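Local atomic coordinates of antiterminator Q protein (Enterobacteria phage SfI, PDB entry 6JNY), a protein that probably acts on RNA polymerase as a transcription antitermination factor, letting the enzyme read through terminators during expression of phage genes. Residues E21-G24 / A25-Y28; G82-L85 / S86-H90. One frame throughout, in Å; residues are numbered along the deposited sequence.

Interaction 1. Residues E21-G24 / A25-Y28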
loop_
_atom_site.group_PDB
_atom_site.type_symbol
_atom_site.label_atom_id
_atom_site.label_comp_id
_atom_site.label_asym_id
_atom_site.label_seq_id
_atom_site.Cartn_x
_atom_site.Cartn_y
_atom_site.Cartn_z
ATOM N N GLU A 21 1.231 -7.292 6.714
ATOM C CA GLU A 21 0.241 -8.372 6.671
ATOM C C GLU A 21 -0.578 -8.418 7.962
ATOM O O GLU A 21 -1.812 -8.593 7.919
ATOM C CB GLU A 21 0.946 -9.712 6.416
ATOM C CG GLU A 21 1.384 -9.929 4.958
ATOM C CD GLU A 21 2.225 -11.186 4.756
ATOM O OE1 GLU A 21 2.514 -11.884 5.744
ATOM O OE2 GLU A 21 2.611 -11.465 3.600
ATOM N N LEU A 22 0.076 -8.292 9.114
ATOM C CA LEU A 22 -0.644 -8.293 10.385
ATOM C C LEU A 22 -1.554 -7.083 10.487
ATOM O O LEU A 22 -2.711 -7.196 10.921
ATOM C CB LEU A 22 0.337 -8.312 11.556
ATOM C CG LEU A 22 1.108 -9.612 11.781
ATOM C CD1 LEU A 22 2.216 -9.390 12.788
ATOM C CD2 LEU A 22 0.152 -10.723 12.241
ATOM N N TRP A 23 -1.051 -5.917 10.082
ATOM C CA TRP A 23 -1.836 -4.690 10.129
ATOM C C TRP A 23 -2.994 -4.758 9.148
ATOM O O TRP A 23 -4.112 -4.316 9.454
ATOM C CB TRP A 23 -0.922 -3.503 9.800
ATOM C CG TRP A 23 -1.635 -2.248 9.371
ATOM C CD1 TRP A 23 -2.233 -1.317 10.188
ATOM C CD2 TRP A 23 -1.790 -1.767 8.033
ATOM N NE1 TRP A 23 -2.767 -0.302 9.423
ATOM C CE2 TRP A 23 -2.504 -0.548 8.101
ATOM C CE3 TRP A 23 -1.399 -2.251 6.777
ATOM C CZ2 TRP A 23 -2.833 0.189 6.961
ATOM C CZ3 TRP A 23 -1.738 -1.525 5.644
ATOM C CH2 TRP A 23 -2.438 -0.314 5.742
ATOM N N GLY A 24 -2.752 -5.319 7.961
ATOM C CA GLY A 24 -3.802 -5.372 6.972
ATOM C C GLY A 24 -4.968 -6.218 7.442
ATOM O O GLY A 24 -6.128 -5.856 7.243
ATOM N N ALA A 25 -4.673 -7.331 8.113
ATOM C CA ALA A 25 -5.747 -8.175 8.637
ATOM C C ALA A 25 -6.492 -7.464 9.762
ATOM O O ALA A 25 -7.724 -7.575 9.880
ATOM C CB ALA A 25 -5.157 -9.495 9.126
ATOM N N TRP A 26 -5.763 -6.715 10.585
ATOM C CA TRP A 26 -6.383 -5.938 11.656
ATOM C C TRP A 26 -7.302 -4.862 11.084
ATOM O O TRP A 26 -8.439 -4.692 11.540
ATOM C CB TRP A 26 -5.283 -5.341 12.525
ATOM C CG TRP A 26 -5.733 -4.560 13.698
ATOM C CD1 TRP A 26 -6.095 -5.048 14.920
ATOM C CD2 TRP A 26 -5.845 -3.138 13.781
ATOM N NE1 TRP A 26 -6.442 -4.013 15.754
ATOM C CE2 TRP A 26 -6.296 -2.829 15.080
ATOM C CE3 TRP A 26 -5.618 -2.092 12.876
ATOM C CZ2 TRP A 26 -6.515 -1.517 15.501
ATOM C CZ3 TRP A 26 -5.842 -0.795 13.293
ATOM C CH2 TRP A 26 -6.278 -0.514 14.596
ATOM N N VAL A 27 -6.832 -4.131 10.068
ATOM C CA VAL A 27 -7.677 -3.133 9.412
ATOM C C VAL A 27 -8.917 -3.786 8.811
ATOM O O VAL A 27 -10.045 -3.291 8.968
ATOM C CB VAL A 27 -6.872 -2.382 8.337
ATOM C CG1 VAL A 27 -7.784 -1.570 7.443
ATOM C CG2 VAL A 27 -5.825 -1.491 8.986
ATOM N N TYR A 28 -8.728 -4.901 8.098
ATOM C CA TYR A 28 -9.835 -5.542 7.394
ATOM C C TYR A 28 -10.910 -6.022 8.359
ATOM O O TYR A 28 -12.078 -6.150 7.972
ATOM C CB TYR A 28 -9.316 -6.710 6.558
ATOM C CG TYR A 28 -10.253 -7.195 5.472
ATOM C CD1 TYR A 28 -10.597 -6.372 4.404
ATOM C CD2 TYR A 28 -10.747 -8.490 5.486
ATOM C CE1 TYR A 28 -11.432 -6.818 3.402
ATOM C CE2 TYR A 28 -11.592 -8.947 4.487
ATOM C CZ TYR A 28 -11.923 -8.107 3.445
ATOM O OH TYR A 28 -12.759 -8.553 2.448
#

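Interaction 2. Residues G82-L85 / S86-H90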
loop_
_atom_site.group_PDB
_atom_site.type_symbol
_atom_site.label_atom_id
_atom_site.label_comp_id
_atom_site.label_asym_id
_atom_site.label_seq_id
_atom_site.Cartn_x
_atom_site.Cartn_y
_atom_site.Cartn_z
ATOM N N GLY A 82 -4.501 3.243 -2.037
ATOM C CA GLY A 82 -5.524 2.253 -2.338
ATOM C C GLY A 82 -4.941 0.911 -2.739
ATOM O O GLY A 82 -5.443 -0.143 -2.334
ATOM N N ILE A 83 -3.861 0.933 -3.527
ATOM C CA ILE A 83 -3.225 -0.313 -3.939
ATOM C C ILE A 83 -2.634 -1.036 -2.738
ATOM O O ILE A 83 -2.738 -2.263 -2.618
ATOM C CB ILE A 83 -2.185 -0.035 -5.038
ATOM C CG1 ILE A 83 -2.891 0.245 -6.367
ATOM C CG2 ILE A 83 -1.199 -1.184 -5.170
ATOM C CD1 ILE A 83 -2.007 0.877 -7.400
ATOM N N LEU A 84 -1.996 -0.288 -1.831
ATOM C CA LEU A 84 -1.494 -0.878 -0.602
ATOM C C LEU A 84 -2.607 -1.543 0.195
ATOM O O LEU A 84 -2.425 -2.649 0.719
ATOM C CB LEU A 84 -0.817 0.208 0.245
ATOM C CG LEU A 84 -0.071 -0.247 1.498
ATOM C CD1 LEU A 84 1.247 -0.889 1.122
ATOM C CD2 LEU A 84 0.176 0.942 2.450
ATOM N N LEU A 85 -3.767 -0.876 0.306
ATOM C CA LEU A 85 -4.887 -1.442 1.058
ATOM C C LEU A 85 -5.480 -2.669 0.364
ATOM O O LEU A 85 -5.793 -3.659 1.029
ATOM C CB LEU A 85 -5.954 -0.371 1.317
ATOM C CG LEU A 85 -5.537 0.711 2.332
ATOM C CD1 LEU A 85 -6.501 1.901 2.283
ATOM C CD2 LEU A 85 -5.458 0.143 3.726
ATOM N N SER A 86 -5.593 -2.635 -0.966
ATOM C CA SER A 86 -6.051 -3.818 -1.701
ATOM C C SER A 86 -5.161 -5.018 -1.404
ATOM O O SER A 86 -5.649 -6.106 -1.085
ATOM C CB SER A 86 -6.076 -3.529 -3.199
ATOM O OG SER A 86 -7.088 -2.587 -3.517
ATOM N N TYR A 87 -3.841 -4.823 -1.446
ATOM C CA TYR A 87 -2.925 -5.944 -1.263
ATOM C C TYR A 87 -2.908 -6.425 0.184
ATOM O O TYR A 87 -2.998 -7.628 0.449
ATOM C CB TYR A 87 -1.524 -5.521 -1.707
ATOM C CG TYR A 87 -0.502 -6.629 -1.717
ATOM C CD1 TYR A 87 0.559 -6.616 -0.817
ATOM C CD2 TYR A 87 -0.545 -7.647 -2.658
ATOM C CE1 TYR A 87 1.523 -7.605 -0.832
ATOM C CE2 TYR A 87 0.408 -8.639 -2.674
ATOM C CZ TYR A 87 1.443 -8.617 -1.772
ATOM O OH TYR A 87 2.399 -9.601 -1.783
ATOM N N TYR A 88 -2.749 -5.503 1.142
ATOM C CA TYR A 88 -2.562 -5.932 2.524
ATOM C C TYR A 88 -3.865 -6.095 3.295
ATOM O O TYR A 88 -3.984 -7.043 4.068
ATOM C CB TYR A 88 -1.597 -4.985 3.269
ATOM C CG TYR A 88 -0.165 -5.202 2.868
ATOM C CD1 TYR A 88 0.490 -6.380 3.183
ATOM C CD2 TYR A 88 0.505 -4.247 2.124
ATOM C CE1 TYR A 88 1.813 -6.586 2.813
ATOM C CE2 TYR A 88 1.819 -4.444 1.738
ATOM C CZ TYR A 88 2.458 -5.621 2.082
ATOM O OH TYR A 88 3.765 -5.816 1.708
ATOM N N ALA A 89 -4.817 -5.177 3.135
ATOM C CA ALA A 89 -6.061 -5.280 3.893
ATOM C C ALA A 89 -7.004 -6.299 3.262
ATOM O O ALA A 89 -7.369 -7.294 3.897
ATOM C CB ALA A 89 -6.718 -3.905 4.033
ATOM N N HIS A 90 -7.362 -6.097 1.991
ATOM C CA HIS A 90 -8.266 -7.047 1.351
ATOM C C HIS A 90 -7.583 -8.355 0.987
ATOM O O HIS A 90 -8.268 -9.373 0.848
ATOM C CB HIS A 90 -8.911 -6.468 0.101
ATOM C CG HIS A 90 -9.931 -7.380 -0.506
ATOM N ND1 HIS A 90 -9.683 -8.120 -1.641
ATOM C CD2 HIS A 90 -11.184 -7.703 -0.110
ATOM C CE1 HIS A 90 -10.751 -8.844 -1.932
ATOM N NE2 HIS A 90 -11.675 -8.609 -1.019
#

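Interaction 1. Residues E21-G24 / A25-Y28
Val27 lies against the indole of Trp23 one helical turn earlier. The two side chains sit side by side and point the same way. The CG2 methyl is the branch that touches. Val27 CG2 lies over one face of the Trp23 five-membered ring, 3.6 Å from its centroid and 26° off the normal, a CH-pi contact. The methyl is offset toward the nitrogen side, with Val27 CG2 3.3 Å from Trp23 NE1. The valine torsion explains the fit: CG1 stands anti to the backbone N (chi1 167°), which leaves CG2 beside that nitrogen and facing back to the indole. The backbones of the same pair are also joined, by a nearly straight bond (169°) from Val27 N to Trp23 O at 2.8 Å. Trp26 meets Trp23 more loosely, obliquely, with Trp26 CE3 4.4 Å from Trp23 CD1. Both indole nitrogens are satisfied by helix 60-74: Trp23 NE1 by Ser67 OG and Trp26 NE1 by Asp60 OD1. Ile40 packs on Trp23 and Val27. The remaining backbone bonds run from Ala25, Trp26 and Tyr28 to Glu21, Leu22 and Gly24. This is the i to i+4 pattern of an alpha-helix whose tryptophan-bearing side is buried in a helical core.

Interaction 2. Residues G82-L85 / S86-H90
Leu85 O accepts two backbone N-H groups, from Ala89 and His90, and this marks a pi-type turn near the end of helix 78-90. Ala89 N lies 2.8 Å from Leu85 O, but the bond is bent, with an N-H...O angle of 133°. His90 N is 3.1 Å from Leu85 O, and this bond is straighter, at 158°. Before this turn the helix keeps regular alpha bonding, with Ser86, Tyr87 and Tyr88 each bonded to the carbonyl four residues back. Gly82 O receives Ser86 N at 2.8 Å, and Ser86 OG lies 3.2 Å from the same Gly82 O. Leu84 meets Tyr88 one regular turn on. With CG of the leucine anti to the backbone N (chi1 -173°), the branch turns along the helix and Leu84 CD1 comes to the edge of the phenol ring, 3.6 Å from Tyr88 CD2. Tyr87 packs on a face of that ring: Tyr87 CD1 lies over the centre of the Tyr88 ring, 3.5 Å above its plane.

Further out, Leu138 of helix 123-155 packs on Tyr88, and Ile141 on Leu84. Arg55 hydrogen-bonds to Ala89 O through NH2, while His90 ND1 is bonded to Ser92 OG just beyond the turn. The phenol end is tied to helix 10-28 by a hydrogen bond between Tyr88 OH and Asn17 OD1.

Interaction 1 lies at the end of helix 10-28 and interaction 2 at the end of helix 78-90. Interaction 1 comes first along the chain, and helices 38-45 and 60-74 intervene. Even so, their centres are about 10 Å apart and the two helices touch directly. Leu85 CD2 packs 3.7 Å from Trp23 CH2, and the rings of Tyr28 and His90 meet with their planes at about 75°. Arg55 also bridges the pair, since it contacts Ala25 and Tyr28 as well. Ile40 also meets Leu85. The C-terminal parts of two helices distant in sequence thus pack together, with Trp23 and Leu85 in the buried part and Tyr28 and His90 at the surface, within the range of the phage Q family.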